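Local coordinates for DnaD-like replication protein (Streptococcus mutans UA159, PDB 2ZC2) that probably takes part in DNA replication as a DnaB/DnaD-family member, present here as one helical, zinc-bound domain of a longer protein, at residues P20-D25 with T53-I58; D9-R12 with R16-S19. One frame throughout, in Å; residues are numbered along the deposited sequence. Where two conformers were deposited one is given.

Contact 1. Residues P20-D25 with T53-I58. With ZN (zinc ion), chain C.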
ATOM      1  N   PRO A  20       5.218  13.601  -5.454  1.00 25.15           N
ATOM      2  CA  PRO A  20       3.825  13.943  -5.783  1.00 24.68           C
ATOM      3  C   PRO A  20       3.052  12.854  -6.472  1.00 23.94           C
ATOM      4  O   PRO A  20       1.846  12.657  -6.163  1.00 24.36           O
ATOM      5  CB  PRO A  20       3.975  15.146  -6.708  1.00 25.62           C
ATOM      6  CG  PRO A  20       5.217  15.805  -6.169  1.00 26.55           C
ATOM      7  CD  PRO A  20       6.140  14.689  -5.832  1.00 24.62           C
ATOM      8  N   PHE A  21       3.702  12.156  -7.434  1.00 22.53           N
ATOM      9  CA  PHE A  21       3.060  11.095  -8.147  1.00 19.45           C
ATOM     10  C   PHE A  21       2.677   9.919  -7.227  1.00 19.30           C
ATOM     11  O   PHE A  21       1.587   9.333  -7.334  1.00 19.44           O
ATOM     12  CB  PHE A  21       3.891  10.644  -9.365  1.00 21.94           C
ATOM     13  CG  PHE A  21       3.904  11.654 -10.532  1.00 19.87           C
ATOM     14  CD1 PHE A  21       2.787  11.801 -11.367  1.00 26.72           C
ATOM     15  CD2 PHE A  21       5.024  12.437 -10.777  1.00 23.94           C
ATOM     16  CE1 PHE A  21       2.777  12.740 -12.462  1.00 25.01           C
ATOM     17  CE2 PHE A  21       5.061  13.355 -11.856  1.00 24.06           C
ATOM     18  CZ  PHE A  21       3.934  13.509 -12.706  1.00 25.11           C
ATOM     19  N   GLU A  22       3.560   9.567  -6.313  1.00 19.59           N
ATOM     20  CA  GLU A  22       3.274   8.472  -5.342  1.00 19.37           C
ATOM     21  C   GLU A  22       2.195   8.926  -4.366  1.00 20.16           C
ATOM     22  O   GLU A  22       1.256   8.171  -4.086  1.00 21.60           O
ATOM     23  CB  GLU A  22       4.561   8.082  -4.601  1.00 18.35           C
ATOM     24  CG  GLU A  22       5.609   7.473  -5.573  1.00 18.74           C
ATOM     25  CD  GLU A  22       6.938   7.252  -4.947  1.00 23.52           C
ATOM     26  OE1 GLU A  22       7.229   7.942  -3.972  1.00 20.65           O
ATOM     27  OE2 GLU A  22       7.689   6.360  -5.416  1.00 25.39           O
ATOM     28  N   LEU A  23       2.294  10.170  -3.863  1.00 21.06           N
ATOM     29  CA  LEU A  23       1.248  10.710  -2.986  1.00 22.14           C
ATOM     30  C   LEU A  23      -0.081  10.626  -3.668  1.00 22.37           C
ATOM     31  O   LEU A  23      -1.026  10.151  -3.078  1.00 21.48           O
ATOM     32  CB  LEU A  23       1.547  12.163  -2.544  1.00 22.68           C
ATOM     33  CG  LEU A  23       2.552  12.242  -1.402  1.00 24.57           C
ATOM     34  CD1 LEU A  23       3.262  13.602  -1.356  1.00 27.57           C
ATOM     35  CD2 LEU A  23       1.870  11.948  -0.087  1.00 24.89           C
ATOM     36  N   GLU A  24      -0.123  11.022  -4.953  1.00 22.74           N
ATOM     37  CA  GLU A  24      -1.355  11.001  -5.744  1.00 24.10           C
ATOM     38  C   GLU A  24      -1.833   9.584  -6.027  1.00 23.01           C
ATOM     39  O   GLU A  24      -3.023   9.263  -5.991  1.00 23.18           O
ATOM     40  CB  GLU A  24      -1.134  11.787  -7.065  1.00 25.56           C
ATOM     41  CG  GLU A  24      -1.728  11.058  -8.321  1.00 33.62           C
ATOM     42  CD  GLU A  24      -0.731  10.936  -9.535  1.00 40.64           C
ATOM     43  OE1 GLU A  24      -0.005   9.880  -9.670  1.00 37.66           O
ATOM     44  OE2 GLU A  24      -0.702  11.920 -10.344  1.00 41.62           O
ATOM     45  N   ASP A  25      -0.890   8.689  -6.297  1.00 23.18           N
ATOM     46  CA  ASP A  25      -1.231   7.275  -6.478  1.00 22.71           C
ATOM     47  C   ASP A  25      -1.881   6.685  -5.261  1.00 22.03           C
ATOM     48  O   ASP A  25      -2.870   5.961  -5.370  1.00 21.58           O
ATOM     49  CB  ASP A  25       0.027   6.460  -6.776  1.00 22.92           C
ATOM     50  CG  ASP A  25       0.247   6.244  -8.263  1.00 23.76           C
ATOM     51  OD1 ASP A  25      -0.611   6.589  -9.110  1.00 17.19           O
ATOM     52  OD2 ASP A  25       1.301   5.671  -8.576  1.00 25.81           O
ATOM     53  N   THR A  53      11.532  -3.546   0.392  1.00 19.99           N
ATOM     54  CA  THR A  53      10.813  -2.320   0.608  1.00 20.26           C
ATOM     55  C   THR A  53      11.130  -1.373  -0.586  1.00 18.72           C
ATOM     56  O   THR A  53      12.026  -0.541  -0.529  1.00 17.94           O
ATOM     57  CB  THR A  53      11.066  -1.685   2.018  1.00 22.06           C
ATOM     58  OG1 THR A  53      11.023  -2.690   3.031  1.00 22.51           O
ATOM     59  CG2 THR A  53       9.921  -0.692   2.369  1.00 22.93           C
ATOM     60  N   ASN A  54      10.377  -1.542  -1.656  1.00 16.55           N
ATOM     61  CA  ASN A  54      10.384  -0.602  -2.765  1.00 15.87           C
ATOM     62  C   ASN A  54       8.982  -0.346  -3.274  1.00 15.17           C
ATOM     63  O   ASN A  54       8.116  -1.231  -3.173  1.00 14.06           O
ATOM     64  CB  ASN A  54      11.344  -1.051  -3.895  1.00 15.72           C
ATOM     65  CG  ASN A  54      10.886  -2.276  -4.642  1.00 17.08           C
ATOM     66  OD1 ASN A  54      11.522  -3.342  -4.551  1.00 20.09           O
ATOM     67  ND2 ASN A  54       9.890  -2.112  -5.522  1.00 10.34           N
ATOM     68  N   TRP A  55       8.739   0.873  -3.772  1.00 13.34           N
ATOM     69  CA  TRP A  55       7.385   1.254  -4.238  1.00 13.50           C
ATOM     70  C   TRP A  55       6.695   0.225  -5.086  1.00 12.41           C
ATOM     71  O   TRP A  55       5.571  -0.143  -4.819  1.00 12.07           O
ATOM     72  CB  TRP A  55       7.425   2.589  -5.029  1.00 13.83           C
ATOM     73  CG  TRP A  55       6.033   3.002  -5.537  1.00 14.18           C
ATOM     74  CD1 TRP A  55       5.509   2.799  -6.789  1.00 13.75           C
ATOM     75  CD2 TRP A  55       5.017   3.666  -4.780  1.00 14.39           C
ATOM     76  NE1 TRP A  55       4.258   3.335  -6.863  1.00 13.74           N
ATOM     77  CE2 TRP A  55       3.931   3.864  -5.628  1.00 15.02           C
ATOM     78  CE3 TRP A  55       4.939   4.131  -3.455  1.00 16.18           C
ATOM     79  CZ2 TRP A  55       2.737   4.496  -5.191  1.00 18.17           C
ATOM     80  CZ3 TRP A  55       3.758   4.773  -3.014  1.00 14.72           C
ATOM     81  CH2 TRP A  55       2.686   4.969  -3.889  1.00 17.31           C
ATOM     82  N   ASN A  56       7.349  -0.189  -6.179  1.00 11.57           N
ATOM     83  CA  ASN A  56       6.765  -1.120  -7.173  1.00 11.46           C
ATOM     84  C   ASN A  56       6.393  -2.464  -6.595  1.00 10.73           C
ATOM     85  O   ASN A  56       5.338  -3.035  -6.917  1.00 10.73           O
ATOM     86  CB  ASN A  56       7.744  -1.350  -8.352  1.00  9.90           C
ATOM     87  CG  ASN A  56       8.002  -0.049  -9.159  1.00 13.84           C
ATOM     88  OD1 ASN A  56       7.443   0.990  -8.867  1.00  9.85           O
ATOM     89  ND2 ASN A  56       8.826  -0.137 -10.188  1.00 14.93           N
ATOM     90  N   TYR A  57       7.269  -2.996  -5.756  1.00 11.84           N
ATOM     91  CA  TYR A  57       6.947  -4.262  -5.060  1.00 12.41           C
ATOM     92  C   TYR A  57       5.690  -4.193  -4.205  1.00 11.19           C
ATOM     93  O   TYR A  57       4.822  -5.080  -4.257  1.00 12.04           O
ATOM     94  CB  TYR A  57       8.169  -4.757  -4.245  1.00 13.23           C
ATOM     95  CG  TYR A  57       8.060  -6.178  -3.704  1.00 18.31           C
ATOM     96  CD1 TYR A  57       8.581  -7.275  -4.400  1.00 21.55           C
ATOM     97  CD2 TYR A  57       7.471  -6.423  -2.464  1.00 20.40           C
ATOM     98  CE1 TYR A  57       8.474  -8.602  -3.841  1.00 23.37           C
ATOM     99  CE2 TYR A  57       7.363  -7.705  -1.931  1.00 20.53           C
ATOM    100  CZ  TYR A  57       7.845  -8.788  -2.608  1.00 18.55           C
ATOM    101  OH  TYR A  57       7.769 -10.040  -2.012  1.00 20.07           O
ATOM    102  N   ILE A  58       5.559  -3.146  -3.412  1.00 11.17           N
ATOM    103  CA  ILE A  58       4.318  -2.903  -2.643  1.00 11.66           C
ATOM    104  C   ILE A  58       3.093  -2.815  -3.545  1.00 11.49           C
ATOM    105  O   ILE A  58       2.085  -3.457  -3.335  1.00 11.99           O
ATOM    106  CB  ILE A  58       4.488  -1.560  -1.823  1.00 12.15           C
ATOM    107  CG1 ILE A  58       5.624  -1.718  -0.813  1.00 11.45           C
ATOM    108  CG2 ILE A  58       3.141  -1.181  -1.095  1.00 13.34           C
ATOM    109  CD1 ILE A  58       6.258  -0.397  -0.298  1.00 12.20           C
TER
HETATM  110 ZN    ZN C 501       1.503   5.661 -10.601  1.00 30.20          ZN
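Glu22 lies across one face of the Trp55 indole. This CH-pi contact joins helix 20-32 to the first turn of helix 55-67 in the all-helical DnaB/DnaD-family domain. Glu22 starts at the outer end of the indole, where its CB is 3.7 Å from Trp55 CH2. Its CG sits almost straight over the six-membered ring, 3.8 Å from the ring centroid and 6° off the normal. CD follows, and is 4.0 Å from Trp55 CE3. The side chain is extended beyond CG (chi2 172°), so it runs along the indole and brings OE2 to 3.7 Å from Trp55 CG. Glu22 thus runs from the outer end of the indole back toward the root of Trp55, and the two chains point opposite ways. The Glu22 carboxylate is tilted 22° from the ring plane. Its OE2 forms a salt bridge with Arg16, whose side chain also touches Trp55. Asp25 takes a different place. Its CB meets the edge of the indole near the ring plane, 3.7 Å from Trp55 CZ2. One turn of helix thus supplies both a face and an edge contact to the same ring. Asp25 OD2 binds a zinc ion at 2.0 Å, so the residue beside the tryptophan edge is also a metal ligand. The backbone adds one more touch, with Glu22 O 3.5 Å from Trp55 CH2.

Contact 2. Residues D9-R12 with R16-S19. With ZN (zinc ion), chain F.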
ATOM      1  N   ASP A   9       4.044   5.890   7.402  1.00 21.29           N
ATOM      2  CA  ASP A   9       4.517   4.489   7.329  1.00 20.80           C
ATOM      3  C   ASP A   9       5.404   4.279   6.082  1.00 19.86           C
ATOM      4  O   ASP A   9       6.534   3.830   6.181  1.00 19.96           O
ATOM      5  CB  ASP A   9       3.320   3.535   7.364  1.00 20.24           C
ATOM      6  CG  ASP A   9       2.714   3.448   8.764  1.00 23.63           C
ATOM      7  OD1 ASP A   9       3.444   3.841   9.692  1.00 26.22           O
ATOM      8  OD2 ASP A   9       1.538   3.055   8.949  1.00 27.95           O
ATOM      9  N   PHE A  10       4.877   4.656   4.918  1.00 18.00           N
ATOM     10  CA  PHE A  10       5.601   4.544   3.665  1.00 16.81           C
ATOM     11  C   PHE A  10       6.945   5.215   3.684  1.00 17.93           C
ATOM     12  O   PHE A  10       7.926   4.634   3.275  1.00 14.72           O
ATOM     13  CB  PHE A  10       4.741   5.101   2.532  1.00 16.84           C
ATOM     14  CG  PHE A  10       3.849   4.046   1.879  1.00 15.86           C
ATOM     15  CD1 PHE A  10       2.679   3.670   2.464  1.00 14.94           C
ATOM     16  CD2 PHE A  10       4.240   3.419   0.709  1.00 13.68           C
ATOM     17  CE1 PHE A  10       1.878   2.688   1.902  1.00 16.14           C
ATOM     18  CE2 PHE A  10       3.473   2.461   0.117  1.00 14.93           C
ATOM     19  CZ  PHE A  10       2.262   2.093   0.710  1.00 17.09           C
ATOM     20  N   GLU A  11       6.998   6.459   4.177  1.00 19.65           N
ATOM     21  CA  GLU A  11       8.233   7.233   4.125  1.00 20.63           C
ATOM     22  C   GLU A  11       9.227   6.689   5.073  1.00 20.99           C
ATOM     23  O   GLU A  11      10.405   6.604   4.753  1.00 20.82           O
ATOM     24  CB  GLU A  11       7.921   8.696   4.416  1.00 22.32           C
ATOM     25  CG  GLU A  11       7.167   9.291   3.258  1.00 25.74           C
ATOM     26  CD  GLU A  11       6.819  10.789   3.422  1.00 31.95           C
ATOM     27  OE1 GLU A  11       6.652  11.265   4.578  1.00 33.50           O
ATOM     28  OE2 GLU A  11       6.668  11.453   2.369  1.00 32.26           O
ATOM     29  N   ARG A  12       8.767   6.186   6.226  1.00 21.91           N
ATOM     30  CA  ARG A  12       9.742   5.608   7.177  1.00 21.99           C
ATOM     31  C   ARG A  12      10.348   4.339   6.602  1.00 22.24           C
ATOM     32  O   ARG A  12      11.549   4.133   6.685  1.00 22.12           O
ATOM     33  CB  ARG A  12       9.061   5.281   8.498  1.00 22.36           C
ATOM     34  CG  ARG A  12       9.939   4.547   9.527  1.00 24.46           C
ATOM     35  CD  ARG A  12       9.081   3.947  10.673  1.00 23.08           C
ATOM     36  NE  ARG A  12       8.273   2.849  10.171  1.00 23.22           N
ATOM     37  CZ  ARG A  12       6.949   2.836  10.191  1.00 25.19           C
ATOM     38  NH1 ARG A  12       6.277   3.834  10.741  1.00 22.60           N
ATOM     39  NH2 ARG A  12       6.295   1.814   9.677  1.00 26.99           N
ATOM     40  N   ARG A  16      12.496   7.756   2.674  1.00 29.77           N
ATOM     41  CA  ARG A  16      12.512   8.903   1.776  1.00 30.91           C
ATOM     42  C   ARG A  16      11.109   9.424   1.708  1.00 31.63           C
ATOM     43  O   ARG A  16      10.162   8.726   2.062  1.00 31.14           O
ATOM     44  CB  ARG A  16      12.984   8.504   0.358  1.00 32.05           C
ATOM     45  CG  ARG A  16      12.017   7.533  -0.384  1.00 30.10           C
ATOM     46  CD  ARG A  16      12.610   7.035  -1.724  1.00 29.11           C
ATOM     47  NE  ARG A  16      11.708   6.146  -2.474  1.00 27.96           N
ATOM     48  CZ  ARG A  16      10.528   6.540  -2.970  1.00 26.43           C
ATOM     49  NH1 ARG A  16      10.104   7.792  -2.790  1.00 22.04           N
ATOM     50  NH2 ARG A  16       9.782   5.702  -3.663  1.00 25.86           N
HETATM   51  N   MSE A  17      10.969  10.653   1.228  1.00 32.77           N
HETATM   52  CA  MSE A  17       9.661  11.252   1.066  0.50 34.45           C
HETATM   53  C   MSE A  17       8.963  10.661  -0.149  1.00 31.87           C
HETATM   54  O   MSE A  17       9.621  10.294  -1.120  1.00 31.58           O
HETATM   55  CB  MSE A  17       9.789  12.764   0.880  0.50 34.30           C
HETATM   56  CG  MSE A  17      10.047  13.520   2.161  0.50 36.82           C
HETATM   57 SE   MSE A  17      10.320  15.417   1.839  0.50 44.55          SE
HETATM   58  CE  MSE A  17       8.936  15.762   0.476  0.50 35.35           C
ATOM     59  N   LEU A  18       7.638  10.579  -0.107  1.00 29.08           N
ATOM     60  CA  LEU A  18       6.937  10.211  -1.317  1.00 27.69           C
ATOM     61  C   LEU A  18       6.973  11.368  -2.309  1.00 27.75           C
ATOM     62  O   LEU A  18       6.844  12.526  -1.922  1.00 27.54           O
ATOM     63  CB  LEU A  18       5.496   9.798  -1.027  1.00 26.04           C
ATOM     64  CG  LEU A  18       5.387   8.607  -0.051  1.00 23.62           C
ATOM     65  CD1 LEU A  18       3.981   8.068  -0.001  1.00 20.52           C
ATOM     66  CD2 LEU A  18       6.429   7.506  -0.408  1.00 21.67           C
ATOM     67  N   SER A  19       7.136  11.032  -3.580  1.00 26.17           N
ATOM     68  CA  SER A  19       6.990  11.983  -4.670  1.00 24.52           C
ATOM     69  C   SER A  19       5.499  12.423  -4.801  1.00 24.39           C
ATOM     70  O   SER A  19       4.591  11.685  -4.379  1.00 23.75           O
ATOM     71  CB  SER A  19       7.420  11.244  -5.940  1.00 21.92           C
ATOM     72  OG  SER A  19       6.252  10.596  -6.472  1.00 18.48           O
TER
HETATM   73 ZN    ZN F 507       1.853   3.307  11.191  0.50 43.18          ZN
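Leu18 CD1 approaches the Phe10 ring obliquely, and its nearest approach to Phe10 is at CB, 4.0 Å away. The flat carboxylate of Glu11 is used from OE2. Leu18 N donates to the anti lone pair of Glu11 OE2 at 2.8 Å, with an N-H...O angle of 162°. Asp9 O lies above one face of the Arg12 guanidinium, nearer its margin than its middle. Arg12 NH1 forms a salt bridge with Asp9 OD1 at 3.0 Å, meeting that oxygen on the anti side, tilted about 21° out of the carboxylate plane. Both Asp9 carboxylate oxygens bind a zinc ion, and OD2 also accepts a bond from Arg41. The contact folds the loop that connects helix 5-14 to helix 20-32 back along the first helix. Arg16 N bonds to Glu11 O, five residues earlier, at 3.2 Å. The Glu11 side chain is extended beyond CG (chi2 -179°) and reaches along the loop to Leu18. The same OE2 also lies 3.3 Å from the CA of Met17, which is a selenomethionine. Glu11 CG packs 3.8 Å from Leu18 CG. Ser19 then N-caps helix 20-32, with its OG bonded to Glu22 N.

In the fold
Contact 2 is partly buried and comes first in the chain; contact 1 is a surface contact on the same side of the domain, with centres about 9 Å apart. Contact 2 is local and mixes two bonds from loop backbone N-H groups with apolar packing of Leu18. Contact 1 joins helices far apart in sequence through an aromatic face. Helix 20-32 follows directly on the loop of contact 2. Phe10, of contact 2, reaches helix 55-67 of contact 1: its CE2 is 3.9 Å from Trp55 CZ3, and its CZ is 3.8 Å from Ile58 CG2. Leu23 CD1 packs on Leu18 O. Each contact holds one zinc-binding aspartate, but the two zinc ions are different.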